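Local coordinates for transcription regulator PadR N-terminal domain-containing protein (Streptococcus mutans, PDB 3L9F), which is a PadR-family transcription regulator that probably binds operator DNA through a winged-helix domain and dimerises through a C-terminal helical domain, at residues K47-G52 / I102-E107; E54-L59 / G72-T77; D84-K89 / T106-K111; E151-K156 / S193-L198; R162-L167 / Y186-Y191. All coordinates share one frame; numbering follows the deposited sequence.

From the N terminus, contact 1 comes first: strand 50-51 meets strand 100-105, closing a long loop that holds helices 52-62 and 74-83 and strand 87-92. Contact 2 falls within that loop and packs helix 52-62 on the beginning of helix 74-83. Contact 3 opens after contact 2 has closed and ends on the stretch used by contact 1, sharing Thr106 and Glu107; it ties the turn before strand 87-92 to helix 107-118. Contacts 4 and 5 come after all three and join helix 142-172 to helix 178-202, contact 5 enclosed by contact 4 and nearer the hairpin turn. Contacts 1-3 thus build the PadR-like part, contacts 4 and 5 the C-terminal helices, the centres of contacts 1 and 4 about 36 Å apart.

Contact 1: K47-G52 / I102-E107; sequences KKERSG and IYAITE
The ring of Tyr103 is met at its edge by segment 47-52: Gly52 N lies in the ring plane, 3.7 Å from Tyr103 CE2, and Arg50 O lies near the plane at the same edge, by CD2. The other flat group, the Arg50 guanidinium, carries Lys48 CB over the centre of one face, while its NH1 forms a salt bridge with Glu54 and its NE bonds to Ile44 O. Both groups lie on the same face of a short antiparallel pairing. Arg50 and Tyr103 are a hydrogen-bonded pair: Arg50 N donates to Tyr103 O at 3.0 Å, in the carbonyl plane, and Tyr103 N donates to Arg50 O at 2.8 Å, nearly straight (170°) but from above that carbonyl's plane. Ser51 and Ile102 form the next, non-hydrogen-bonded pair, where Ile102 CD1 touches Ser51 CB at 3.6 Å. With CG beside the backbone N (chi1 -58°) and the chain extended beyond it, Glu49 lies along Ala104, whose CB is 3.5 Å from Glu49 CD. Past the last bridge a water accepts from Ile105 N at 2.7 Å and gives a weak bond to Lys48 O. Strand 50-51 thus forms one edge of the three-stranded sheet of the winged helix within this chain. Two direct backbone bonds set the register, the water carries the pairing onward, and Ile102, Ala104 and the Tyr103 edge add side-chain contact at a surface position.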
# COMPACT_ATOMS: atom_id res chain seq x y z
N LYS A 47 20.53 4.86 -13.71
CA LYS A 47 20.91 5.23 -15.07
C LYS A 47 21.35 6.68 -15.27
O LYS A 47 21.98 7.00 -16.28
CB LYS A 47 19.76 4.93 -16.05
CG LYS A 47 19.46 3.46 -16.25
CD LYS A 47 18.27 3.31 -17.20
CE LYS A 47 17.83 1.86 -17.34
NZ LYS A 47 16.68 1.73 -18.28
N LYS A 48 21.02 7.56 -14.33
CA LYS A 48 21.25 9.00 -14.52
C LYS A 48 21.54 9.71 -13.19
O LYS A 48 20.93 9.38 -12.16
CB LYS A 48 20.00 9.64 -15.13
CG LYS A 48 19.58 9.16 -16.53
CD LYS A 48 20.52 9.71 -17.58
CE LYS A 48 19.93 9.61 -18.97
NZ LYS A 48 20.84 10.26 -19.96
N GLU A 49 22.45 10.69 -13.22
CA GLU A 49 22.54 11.67 -12.13
C GLU A 49 21.30 12.55 -12.21
O GLU A 49 20.90 12.98 -13.29
CB GLU A 49 23.80 12.55 -12.27
CG GLU A 49 25.11 11.78 -12.30
CD GLU A 49 26.32 12.65 -12.00
OE1 GLU A 49 26.15 13.85 -11.66
OE2 GLU A 49 27.46 12.14 -12.09
N ARG A 50 20.66 12.79 -11.07
CA ARG A 50 19.42 13.55 -11.06
C ARG A 50 19.37 14.53 -9.89
O ARG A 50 19.85 14.23 -8.81
CB ARG A 50 18.22 12.62 -10.96
CG ARG A 50 18.21 11.47 -11.97
CD ARG A 50 16.86 10.77 -11.92
NE ARG A 50 16.86 9.48 -12.60
CZ ARG A 50 16.59 9.30 -13.88
NH1 ARG A 50 16.31 10.34 -14.66
NH2 ARG A 50 16.59 8.08 -14.39
N SER A 51 18.79 15.70 -10.12
CA SER A 51 18.53 16.64 -9.03
C SER A 51 17.47 16.07 -8.09
O SER A 51 16.68 15.20 -8.46
CB SER A 51 18.01 17.96 -9.58
OG SER A 51 16.71 17.79 -10.15
N GLY A 52 17.42 16.59 -6.87
CA GLY A 52 16.34 16.25 -5.95
C GLY A 52 14.97 16.53 -6.56
O GLY A 52 14.02 15.75 -6.37
N ILE A 102 22.32 17.79 -6.80
CA ILE A 102 22.41 16.75 -7.81
C ILE A 102 22.95 15.47 -7.17
O ILE A 102 23.99 15.48 -6.53
CB ILE A 102 23.35 17.18 -8.97
CG1 ILE A 102 22.94 18.54 -9.54
CG2 ILE A 102 23.41 16.10 -10.05
CD1 ILE A 102 21.51 18.62 -9.97
N TYR A 103 22.23 14.36 -7.36
CA TYR A 103 22.62 13.08 -6.77
C TYR A 103 23.10 12.09 -7.81
O TYR A 103 22.54 12.01 -8.90
CB TYR A 103 21.44 12.48 -5.99
CG TYR A 103 20.93 13.40 -4.91
CD1 TYR A 103 21.48 13.35 -3.64
CD2 TYR A 103 19.93 14.32 -5.17
CE1 TYR A 103 21.03 14.19 -2.64
CE2 TYR A 103 19.47 15.16 -4.17
CZ TYR A 103 20.03 15.09 -2.90
OH TYR A 103 19.59 15.92 -1.89
N ALA A 104 24.14 11.32 -7.46
CA ALA A 104 24.68 10.34 -8.38
C ALA A 104 24.94 9.03 -7.65
O ALA A 104 25.47 9.03 -6.54
CB ALA A 104 25.98 10.85 -9.01
N ILE A 105 24.57 7.92 -8.26
CA ILE A 105 24.86 6.62 -7.65
C ILE A 105 26.38 6.38 -7.64
O ILE A 105 27.10 6.88 -8.52
CB ILE A 105 24.13 5.49 -8.40
CG1 ILE A 105 24.00 4.25 -7.51
CG2 ILE A 105 24.83 5.17 -9.73
CD1 ILE A 105 23.02 3.21 -8.06
N THR A 106 26.86 5.64 -6.64
CA THR A 106 28.26 5.23 -6.58
C THR A 106 28.38 3.76 -6.93
O THR A 106 27.38 3.06 -7.05
CB THR A 106 28.83 5.40 -5.17
OG1 THR A 106 28.18 4.47 -4.29
CG2 THR A 106 28.61 6.81 -4.65
N GLU A 107 29.61 3.28 -7.08
CA GLU A 107 29.84 1.86 -7.34
C GLU A 107 29.16 0.98 -6.30
O GLU A 107 28.47 0.02 -6.64
CB GLU A 107 31.33 1.54 -7.39
CG GLU A 107 31.97 1.92 -8.71
CD GLU A 107 31.22 1.35 -9.89
OE1 GLU A 107 30.96 0.12 -9.89
OE2 GLU A 107 30.89 2.12 -10.82
O HOH W 1 23.32 8.19 -10.68

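Contact 2: E54-L59 / G72-T77; sequences EINDIL and GMIYPT
Ile74, near the N-terminal end of helix 74-83, faces Asn56 on helix 52-62, their CA atoms 7.3 Å apart, and no hydrogen bond crosses between the two segments. Segment 54-59 is helical throughout, whereas 72-77 passes from a loop into its helix. There Met73 O accepts from both Thr77 N and Thr77 OG1, the hydroxyl at 2.8 Å, which holds Thr77 to Met73. Ile74 carries the contact. Its CG1 lies trans to the backbone N (chi1 177°) and chi2 is also extended, so Ile74 CD1 reaches the helix surface, 3.5 Å from Ile55 CG2 and 3.7 Å from Asn56 N. Two helices joined by a linker that contains the short strand 67-68, the second with its N-terminal part set against the first, fit the helix-turn-helix part of the PadR winged helix, in which helix 74-83 would be the probable recognition helix. Beside Ile74, the bent Met73 chain brings Met73 CE to Leu59 CD2 at 3.5 Å, a tight approach, with the two side chains crossing at about a right angle. Away from Met73, Ile74 CG2 sits over the centre of one face of the Tyr75 ring, whose hydroxyl oxygen OH comes within 4.4 Å of Asn56 CG.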
# COMPACT_ATOMS: atom_id res chain seq x y z
N GLU A 54 14.11 16.38 -9.68
CA GLU A 54 13.81 15.36 -10.67
C GLU A 54 13.48 14.01 -10.01
O GLU A 54 12.58 13.29 -10.45
CB GLU A 54 14.99 15.20 -11.64
CG GLU A 54 14.69 14.23 -12.74
CD GLU A 54 15.80 14.15 -13.76
OE1 GLU A 54 16.40 15.21 -14.05
OE2 GLU A 54 16.06 13.05 -14.27
N ILE A 55 14.22 13.67 -8.96
CA ILE A 55 13.95 12.42 -8.25
C ILE A 55 12.55 12.47 -7.66
O ILE A 55 11.77 11.52 -7.76
CB ILE A 55 14.95 12.20 -7.11
CG1 ILE A 55 16.34 11.88 -7.68
CG2 ILE A 55 14.48 11.07 -6.22
CD1 ILE A 55 17.45 12.03 -6.65
N ASN A 56 12.22 13.60 -7.04
CA ASN A 56 10.90 13.76 -6.46
C ASN A 56 9.82 13.69 -7.52
O ASN A 56 8.77 13.09 -7.31
CB ASN A 56 10.83 15.07 -5.69
CG ASN A 56 9.49 15.28 -5.04
OD1 ASN A 56 9.15 14.62 -4.06
ND2 ASN A 56 8.71 16.21 -5.58
N ASP A 57 10.07 14.31 -8.67
CA ASP A 57 9.11 14.30 -9.77
C ASP A 57 8.85 12.84 -10.19
O ASP A 57 7.70 12.42 -10.34
CB ASP A 57 9.66 15.12 -10.95
CG ASP A 57 8.64 15.35 -12.06
OD1 ASP A 57 7.49 14.88 -11.97
OD2 ASP A 57 9.01 16.02 -13.03
N ILE A 58 9.93 12.08 -10.37
CA ILE A 58 9.81 10.68 -10.76
C ILE A 58 9.02 9.89 -9.73
O ILE A 58 8.08 9.19 -10.07
CB ILE A 58 11.18 10.03 -10.96
CG1 ILE A 58 11.85 10.67 -12.18
CG2 ILE A 58 11.03 8.51 -11.14
CD1 ILE A 58 13.32 10.35 -12.33
N LEU A 59 9.39 10.03 -8.46
CA LEU A 59 8.74 9.25 -7.40
C LEU A 59 7.27 9.64 -7.23
O LEU A 59 6.41 8.77 -7.18
CB LEU A 59 9.50 9.40 -6.08
CG LEU A 59 9.02 8.48 -4.96
CD1 LEU A 59 9.37 7.04 -5.31
CD2 LEU A 59 9.65 8.90 -3.65
N GLY A 72 7.58 12.90 2.71
CA GLY A 72 8.86 13.22 3.32
C GLY A 72 9.74 12.02 3.60
O GLY A 72 10.50 12.01 4.56
N MET A 73 9.62 11.01 2.75
CA MET A 73 10.54 9.88 2.79
C MET A 73 11.83 10.25 2.08
O MET A 73 12.93 9.90 2.53
CB MET A 73 9.92 8.67 2.07
CG MET A 73 10.86 7.48 1.87
SD MET A 73 12.02 7.60 0.48
CE MET A 73 10.96 7.22 -0.91
N ILE A 74 11.69 10.95 0.96
CA ILE A 74 12.80 11.12 0.02
C ILE A 74 14.03 11.82 0.61
O ILE A 74 15.16 11.37 0.42
CB ILE A 74 12.32 11.84 -1.29
CG1 ILE A 74 13.48 12.08 -2.25
CG2 ILE A 74 11.62 13.15 -0.98
CD1 ILE A 74 13.05 12.83 -3.50
N TYR A 75 13.82 12.90 1.35
CA TYR A 75 14.95 13.69 1.83
C TYR A 75 15.79 13.00 2.92
O TYR A 75 17.01 12.95 2.81
CB TYR A 75 14.49 15.11 2.22
CG TYR A 75 13.74 15.79 1.08
CD1 TYR A 75 14.40 16.16 -0.08
CD2 TYR A 75 12.37 16.04 1.16
CE1 TYR A 75 13.72 16.77 -1.14
CE2 TYR A 75 11.69 16.65 0.12
CZ TYR A 75 12.37 17.02 -1.02
OH TYR A 75 11.69 17.63 -2.06
N PRO A 76 15.14 12.44 3.95
CA PRO A 76 15.94 11.66 4.91
C PRO A 76 16.63 10.46 4.27
O PRO A 76 17.74 10.10 4.68
CB PRO A 76 14.89 11.19 5.92
CG PRO A 76 13.83 12.24 5.86
CD PRO A 76 13.76 12.65 4.41
N THR A 77 16.00 9.85 3.27
CA THR A 77 16.54 8.64 2.68
C THR A 77 17.74 8.98 1.80
O THR A 77 18.74 8.25 1.76
CB THR A 77 15.47 7.91 1.85
OG1 THR A 77 14.40 7.52 2.72
CG2 THR A 77 16.05 6.68 1.18

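Contact 3: D84-K89 / T106-K111; sequences DGKITK and TESGKK
Thr106 and Gly85 meet at the tight centre of this contact: Thr106 OG1 donates to Gly85 O at 2.7 Å, in the carbonyl plane and on a lone pair. The next carbonyl is used too: Thr106 N donates to Lys86 O at 3.0 Å, this time from 46° out of the carbonyl plane. The same oxygen, Lys86 O, receives a CA-H...O contact from Gly109 CA at 3.3 Å; Gly109 and Lys86 lie so close, CA to CA 3.9 Å, that the helix backbone itself rests on the turn. The placement of Thr106 OG1 between its backbone N and carbonyl carbon (chi1 67°) lets the hydroxyl serve twice, since it also accepts from Gly109 N at 3.1 Å and so caps the helix. By contrast, the outer parts are looser. Thr88 CG2 only brushes Thr106 CG2, at 3.7 Å, methyl against methyl at the rim. On the other flank Lys86, bent at chi2, lays its chain beside Ser108, with Lys86 CD 3.9 Å from Ser108 OG, and a water joins Lys86 NZ to Ser108 O; Glu112 adds a long, weak ion pair to the amine. Two standard helix-end motifs meet here: Gly85, with positive phi, closes helix 74-83 in a Schellman motif, and Thr106 is the N-cap of helix 107-118. Together they join the helix-turn-helix portion and the wing strands of a winged helix to the helix that follows.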
# COMPACT_ATOMS: atom_id res chain seq x y z
N ASP A 84 25.91 6.53 3.83
CA ASP A 84 26.35 5.16 3.64
C ASP A 84 27.17 4.96 2.36
O ASP A 84 27.54 3.84 2.01
CB ASP A 84 25.17 4.19 3.70
CG ASP A 84 24.40 4.29 5.01
OD1 ASP A 84 24.89 4.94 5.96
OD2 ASP A 84 23.29 3.71 5.10
N GLY A 85 27.45 6.06 1.66
CA GLY A 85 28.32 6.01 0.50
C GLY A 85 27.71 5.37 -0.74
O GLY A 85 28.44 5.02 -1.67
N LYS A 86 26.39 5.24 -0.75
CA LYS A 86 25.70 4.61 -1.89
C LYS A 86 25.39 5.62 -3.00
O LYS A 86 25.18 5.24 -4.15
CB LYS A 86 24.40 3.95 -1.43
CG LYS A 86 24.57 3.01 -0.25
CD LYS A 86 25.54 1.90 -0.58
CE LYS A 86 25.70 0.95 0.60
NZ LYS A 86 26.51 -0.24 0.23
N ILE A 87 25.33 6.90 -2.63
CA ILE A 87 25.17 7.99 -3.60
C ILE A 87 26.05 9.18 -3.20
O ILE A 87 26.46 9.27 -2.04
CB ILE A 87 23.70 8.47 -3.70
CG1 ILE A 87 23.27 9.14 -2.40
CG2 ILE A 87 22.77 7.31 -4.02
CD1 ILE A 87 21.81 9.57 -2.40
N THR A 88 26.35 10.05 -4.15
CA THR A 88 27.00 11.32 -3.83
C THR A 88 26.02 12.46 -4.02
O THR A 88 25.08 12.36 -4.80
CB THR A 88 28.26 11.58 -4.69
OG1 THR A 88 27.89 11.68 -6.07
CG2 THR A 88 29.27 10.47 -4.51
N LYS A 89 26.24 13.54 -3.28
CA LYS A 89 25.42 14.74 -3.42
C LYS A 89 26.29 15.93 -3.77
O LYS A 89 27.31 16.18 -3.13
CB LYS A 89 24.67 15.03 -2.12
CG LYS A 89 23.98 16.39 -2.09
CD LYS A 89 23.34 16.62 -0.73
CE LYS A 89 22.52 17.90 -0.70
NZ LYS A 89 21.85 18.11 0.62
N THR A 106 26.86 5.64 -6.64
CA THR A 106 28.26 5.23 -6.58
C THR A 106 28.38 3.76 -6.93
O THR A 106 27.38 3.06 -7.05
CB THR A 106 28.83 5.40 -5.17
OG1 THR A 106 28.18 4.47 -4.29
CG2 THR A 106 28.61 6.81 -4.65
N GLU A 107 29.61 3.28 -7.08
CA GLU A 107 29.84 1.86 -7.34
C GLU A 107 29.16 0.98 -6.30
O GLU A 107 28.47 0.02 -6.64
CB GLU A 107 31.33 1.54 -7.39
CG GLU A 107 31.97 1.92 -8.71
CD GLU A 107 31.22 1.35 -9.89
OE1 GLU A 107 30.96 0.12 -9.89
OE2 GLU A 107 30.89 2.12 -10.82
N SER A 108 29.34 1.31 -5.03
CA SER A 108 28.71 0.53 -3.97
C SER A 108 27.20 0.62 -4.07
O SER A 108 26.50 -0.34 -3.78
CB SER A 108 29.18 0.98 -2.59
OG SER A 108 28.93 2.36 -2.39
N GLY A 109 26.69 1.78 -4.48
CA GLY A 109 25.26 1.94 -4.66
C GLY A 109 24.74 1.02 -5.75
O GLY A 109 23.66 0.44 -5.61
N LYS A 110 25.49 0.89 -6.84
CA LYS A 110 25.09 0.01 -7.94
C LYS A 110 25.10 -1.44 -7.45
O LYS A 110 24.21 -2.21 -7.79
CB LYS A 110 26.04 0.15 -9.13
CG LYS A 110 25.88 1.43 -9.95
CD LYS A 110 27.04 1.56 -10.94
CE LYS A 110 26.90 2.77 -11.86
NZ LYS A 110 28.14 2.96 -12.67
N LYS A 111 26.12 -1.78 -6.66
CA LYS A 111 26.22 -3.11 -6.06
C LYS A 111 24.99 -3.42 -5.21
O LYS A 111 24.45 -4.53 -5.27
CB LYS A 111 27.48 -3.22 -5.18
CG LYS A 111 27.68 -4.59 -4.54
O HOH W 2 27.20 -2.03 -1.92

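Contact 4: E151-K156 / S193-L198; sequences EEIERK and STKKVL
Ile153 and Leu198 lie side by side, pointing opposite ways, with Ile153 CG1 3.7 Å from Leu198 CB. Leu198 then runs on obliquely across Glu152, and Leu198 CD1 presses on the aliphatic Glu152 CG at 3.4 Å. Ile153 also crosses Lys195 at about a right angle, Ile153 CG2 against Lys195 CG at 4.0 Å, while the Lys195 amine turns away to a salt bridge with Glu199. Lys156 likewise lies across Thr194; Lys156 NZ makes a weak hydrogen bond to Thr194 OG1 at 3.2 Å, although that hydroxyl is also bonded to Gln190 O. The carboxylate of Glu152 is shared out. Arg155 grips Glu152 OE1 side-on with NE and NH2, the latter at 2.7 Å, and Lys156 NZ holds Glu152 OE2 at 2.9 Å. A bend at chi2 (79°) turns the carboxylate back toward these partners, and the buried charges of Glu152 and Lys156 probably compensate one another. Tyr186 OH of the second subunit bonds both Lys156 NZ and Glu152 OE2, extending the network across the dimer. The short helix segments run antiparallel, at 154° with axes 9.6 Å apart, as two arms of the hairpin formed by helices 142-172 and 178-202, with Phe130 of helix 129-135 against Glu152 and Leu198.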
# COMPACT_ATOMS: atom_id res chain seq x y z
N GLU A 151 -15.33 10.83 -4.15
CA GLU A 151 -13.99 11.37 -3.99
C GLU A 151 -12.93 10.32 -4.32
O GLU A 151 -11.90 10.64 -4.91
CB GLU A 151 -13.80 11.97 -2.59
CG GLU A 151 -14.75 13.14 -2.36
CD GLU A 151 -14.46 13.91 -1.09
OE1 GLU A 151 -13.50 13.56 -0.38
OE2 GLU A 151 -15.20 14.88 -0.81
N GLU A 152 -13.21 9.07 -3.98
CA GLU A 152 -12.28 7.99 -4.32
C GLU A 152 -12.29 7.74 -5.82
O GLU A 152 -11.25 7.47 -6.42
CB GLU A 152 -12.62 6.71 -3.57
CG GLU A 152 -11.82 5.49 -4.04
CD GLU A 152 -10.41 5.45 -3.47
OE1 GLU A 152 -10.01 6.39 -2.75
OE2 GLU A 152 -9.70 4.47 -3.76
N ILE A 153 -13.47 7.79 -6.44
CA ILE A 153 -13.54 7.63 -7.89
C ILE A 153 -12.67 8.69 -8.57
O ILE A 153 -11.92 8.39 -9.51
CB ILE A 153 -14.98 7.70 -8.43
CG1 ILE A 153 -15.78 6.47 -8.00
CG2 ILE A 153 -14.99 7.78 -9.96
CD1 ILE A 153 -17.25 6.55 -8.35
N GLU A 154 -12.75 9.93 -8.09
CA GLU A 154 -11.93 11.00 -8.64
C GLU A 154 -10.44 10.74 -8.46
O GLU A 154 -9.63 11.04 -9.34
CB GLU A 154 -12.32 12.35 -8.03
CG GLU A 154 -13.74 12.76 -8.39
CD GLU A 154 -14.21 13.97 -7.61
OE1 GLU A 154 -13.40 14.53 -6.83
OE2 GLU A 154 -15.39 14.36 -7.77
N ARG A 155 -10.06 10.17 -7.32
CA ARG A 155 -8.67 9.85 -7.09
C ARG A 155 -8.18 8.81 -8.09
O ARG A 155 -7.07 8.92 -8.62
CB ARG A 155 -8.42 9.40 -5.65
CG ARG A 155 -8.36 10.57 -4.67
CD ARG A 155 -7.84 10.14 -3.30
NE ARG A 155 -8.75 9.20 -2.66
CZ ARG A 155 -9.71 9.57 -1.81
NH1 ARG A 155 -9.88 10.85 -1.51
NH2 ARG A 155 -10.51 8.65 -1.28
N LYS A 156 -9.02 7.81 -8.36
CA LYS A 156 -8.66 6.78 -9.32
C LYS A 156 -8.55 7.38 -10.71
O LYS A 156 -7.68 7.01 -11.49
CB LYS A 156 -9.67 5.64 -9.32
CG LYS A 156 -9.77 4.88 -7.99
CD LYS A 156 -8.49 4.11 -7.71
CE LYS A 156 -8.67 3.17 -6.53
NZ LYS A 156 -10.12 2.98 -6.27
N SER A 193 -10.46 -1.41 -12.45
CA SER A 193 -11.36 -2.42 -11.89
C SER A 193 -12.02 -1.93 -10.61
O SER A 193 -13.21 -2.14 -10.39
CB SER A 193 -10.63 -3.74 -11.65
OG SER A 193 -9.56 -3.56 -10.73
N THR A 194 -11.25 -1.28 -9.76
CA THR A 194 -11.79 -0.79 -8.50
C THR A 194 -12.67 0.44 -8.74
O THR A 194 -13.73 0.59 -8.12
CB THR A 194 -10.66 -0.48 -7.50
OG1 THR A 194 -9.74 0.43 -8.11
CG2 THR A 194 -9.89 -1.78 -7.15
N LYS A 195 -12.27 1.31 -9.66
CA LYS A 195 -13.11 2.45 -10.02
C LYS A 195 -14.47 1.96 -10.50
O LYS A 195 -15.51 2.50 -10.12
CB LYS A 195 -12.46 3.28 -11.12
CG LYS A 195 -13.30 4.48 -11.56
CD LYS A 195 -12.54 5.40 -12.50
CE LYS A 195 -12.40 4.81 -13.90
NZ LYS A 195 -13.62 5.05 -14.73
N LYS A 196 -14.45 0.91 -11.31
CA LYS A 196 -15.67 0.30 -11.83
C LYS A 196 -16.60 -0.21 -10.72
O LYS A 196 -17.82 -0.03 -10.77
CB LYS A 196 -15.33 -0.83 -12.79
CG LYS A 196 -16.53 -1.46 -13.45
CD LYS A 196 -16.22 -1.87 -14.89
CE LYS A 196 -17.48 -2.33 -15.60
NZ LYS A 196 -18.63 -1.38 -15.40
N VAL A 197 -16.02 -0.86 -9.72
CA VAL A 197 -16.80 -1.35 -8.58
C VAL A 197 -17.54 -0.20 -7.91
O VAL A 197 -18.73 -0.31 -7.59
CB VAL A 197 -15.92 -2.07 -7.54
CG1 VAL A 197 -16.66 -2.21 -6.23
CG2 VAL A 197 -15.48 -3.43 -8.08
N LEU A 198 -16.85 0.91 -7.72
CA LEU A 198 -17.46 2.06 -7.08
C LEU A 198 -18.53 2.69 -7.97
O LEU A 198 -19.60 3.08 -7.50
CB LEU A 198 -16.39 3.08 -6.71
CG LEU A 198 -15.37 2.56 -5.69
CD1 LEU A 198 -14.37 3.65 -5.37
CD2 LEU A 198 -16.07 2.07 -4.44

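Contact 5: R162-L167 / Y186-Y191; sequences RLSENL and YGLAQY
Leu163 and Leu188 supply most of the apolar contact. Leu163 CD2 meets Leu188 CD2 at 3.8 Å, and the same methyl reaches Leu188 N. With CG trans to the backbone N (chi1 178°) the Leu163 chain heads for the partner helix, and chi2 (53°) sets Leu163 CD2 over its backbone, 3.9 Å from Gly187 C. There Gly187 has no side chain to stand in the way. Leu163 CD2 also approaches Tyr191 CE2 at 4.0 Å, one turn on, so one branch of Leu163 meets Gly187, Leu188 and Tyr191. Farther along, Leu167 CD2 approaches Leu188 CD1 more loosely, at 4.4 Å. The helix segments lie antiparallel, at 157° with axes 10.5 Å apart, within the C-terminal helical hairpin, in the Virulence activator alpha C-terminal family region; segment 162-167 belongs to a predicted coiled coil. No hydrogen bond crosses; Ser164 OG touches a methyl, 3.6 Å from Leu188 CD2, while its hydrogen bond goes to Ile160 O within its own helix. Among surrounding packing contacts, Tyr65 touches both Leu163 and Tyr191, and Ile184 touches Leu163 and Leu167. The Tyr191 side chain is about 6 Å from that of Asp68, a magnesium-binding residue in this protein, although no such ion is bound to this chain.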
# COMPACT_ATOMS: atom_id res chain seq x y z
N ARG A 162 -2.78 10.13 -15.10
CA ARG A 162 -1.35 10.31 -14.94
C ARG A 162 -0.55 9.11 -15.46
O ARG A 162 0.44 9.27 -16.18
CB ARG A 162 -1.02 10.57 -13.46
CG ARG A 162 0.43 10.94 -13.20
CD ARG A 162 0.53 12.00 -12.12
NE ARG A 162 -0.35 11.69 -11.00
CZ ARG A 162 -0.04 10.85 -10.02
NH1 ARG A 162 1.14 10.24 -10.02
NH2 ARG A 162 -0.91 10.62 -9.04
N LEU A 163 -0.99 7.90 -15.11
CA LEU A 163 -0.29 6.71 -15.56
C LEU A 163 -0.44 6.55 -17.07
O LEU A 163 0.51 6.20 -17.77
CB LEU A 163 -0.81 5.48 -14.83
CG LEU A 163 -0.21 4.15 -15.24
CD1 LEU A 163 1.32 4.20 -15.17
CD2 LEU A 163 -0.76 3.05 -14.33
N SER A 164 -1.63 6.85 -17.59
CA SER A 164 -1.87 6.78 -19.03
C SER A 164 -0.99 7.77 -19.80
O SER A 164 -0.44 7.43 -20.86
CB SER A 164 -3.34 7.04 -19.34
OG SER A 164 -4.13 5.95 -18.91
N GLU A 165 -0.84 8.97 -19.26
CA GLU A 165 -0.01 10.00 -19.89
C GLU A 165 1.48 9.61 -19.88
O GLU A 165 2.19 9.84 -20.86
CB GLU A 165 -0.24 11.37 -19.24
CG GLU A 165 -1.65 11.92 -19.50
CD GLU A 165 -1.90 13.28 -18.85
OE1 GLU A 165 -1.05 13.72 -18.03
OE2 GLU A 165 -2.94 13.90 -19.14
N ASN A 166 1.95 9.02 -18.79
CA ASN A 166 3.34 8.54 -18.77
C ASN A 166 3.55 7.36 -19.72
O ASN A 166 4.59 7.25 -20.37
CB ASN A 166 3.79 8.21 -17.34
CG ASN A 166 4.16 9.45 -16.55
OD1 ASN A 166 4.98 10.26 -17.00
ND2 ASN A 166 3.55 9.62 -15.37
N LEU A 167 2.57 6.49 -19.81
CA LEU A 167 2.69 5.35 -20.72
C LEU A 167 2.88 5.88 -22.14
O LEU A 167 3.77 5.42 -22.87
CB LEU A 167 1.44 4.49 -20.65
CG LEU A 167 1.30 3.43 -21.75
CD1 LEU A 167 2.39 2.36 -21.65
CD2 LEU A 167 -0.07 2.78 -21.69
N TYR A 186 -0.74 -3.64 -15.57
CA TYR A 186 -1.15 -4.08 -14.24
C TYR A 186 -1.74 -2.92 -13.46
O TYR A 186 -2.84 -3.03 -12.91
CB TYR A 186 0.09 -4.64 -13.55
CG TYR A 186 -0.03 -5.21 -12.14
CD1 TYR A 186 -0.40 -4.41 -11.06
CD2 TYR A 186 0.33 -6.53 -11.88
CE1 TYR A 186 -0.44 -4.92 -9.77
CE2 TYR A 186 0.30 -7.05 -10.60
CZ TYR A 186 -0.09 -6.24 -9.54
OH TYR A 186 -0.11 -6.76 -8.27
N GLY A 187 -1.02 -1.80 -13.42
CA GLY A 187 -1.49 -0.62 -12.70
C GLY A 187 -2.82 -0.10 -13.21
O GLY A 187 -3.72 0.21 -12.42
N LEU A 188 -2.97 -0.01 -14.52
CA LEU A 188 -4.23 0.49 -15.09
C LEU A 188 -5.41 -0.43 -14.75
O LEU A 188 -6.49 0.04 -14.37
CB LEU A 188 -4.11 0.66 -16.60
CG LEU A 188 -3.21 1.82 -17.04
CD1 LEU A 188 -2.97 1.80 -18.55
CD2 LEU A 188 -3.81 3.16 -16.60
N ALA A 189 -5.18 -1.73 -14.89
CA ALA A 189 -6.21 -2.71 -14.58
C ALA A 189 -6.65 -2.58 -13.12
O ALA A 189 -7.83 -2.65 -12.81
CB ALA A 189 -5.68 -4.12 -14.86
N GLN A 190 -5.68 -2.38 -12.23
CA GLN A 190 -5.97 -2.20 -10.82
C GLN A 190 -6.88 -0.99 -10.62
O GLN A 190 -7.93 -1.07 -9.97
CB GLN A 190 -4.65 -1.99 -10.08
CG GLN A 190 -4.72 -2.19 -8.60
CD GLN A 190 -3.37 -2.57 -8.04
OE1 GLN A 190 -2.36 -1.93 -8.34
NE2 GLN A 190 -3.34 -3.62 -7.24
N TYR A 191 -6.47 0.14 -11.19
CA TYR A 191 -7.23 1.37 -11.02
C TYR A 191 -8.61 1.27 -11.63
O TYR A 191 -9.61 1.67 -11.03
CB TYR A 191 -6.49 2.53 -11.68
CG TYR A 191 -5.22 2.93 -10.99
CD1 TYR A 191 -5.11 2.86 -9.61
CD2 TYR A 191 -4.13 3.40 -11.71
CE1 TYR A 191 -3.96 3.24 -8.96
CE2 TYR A 191 -2.96 3.78 -11.07
CZ TYR A 191 -2.89 3.69 -9.70
OH TYR A 191 -1.74 4.07 -9.05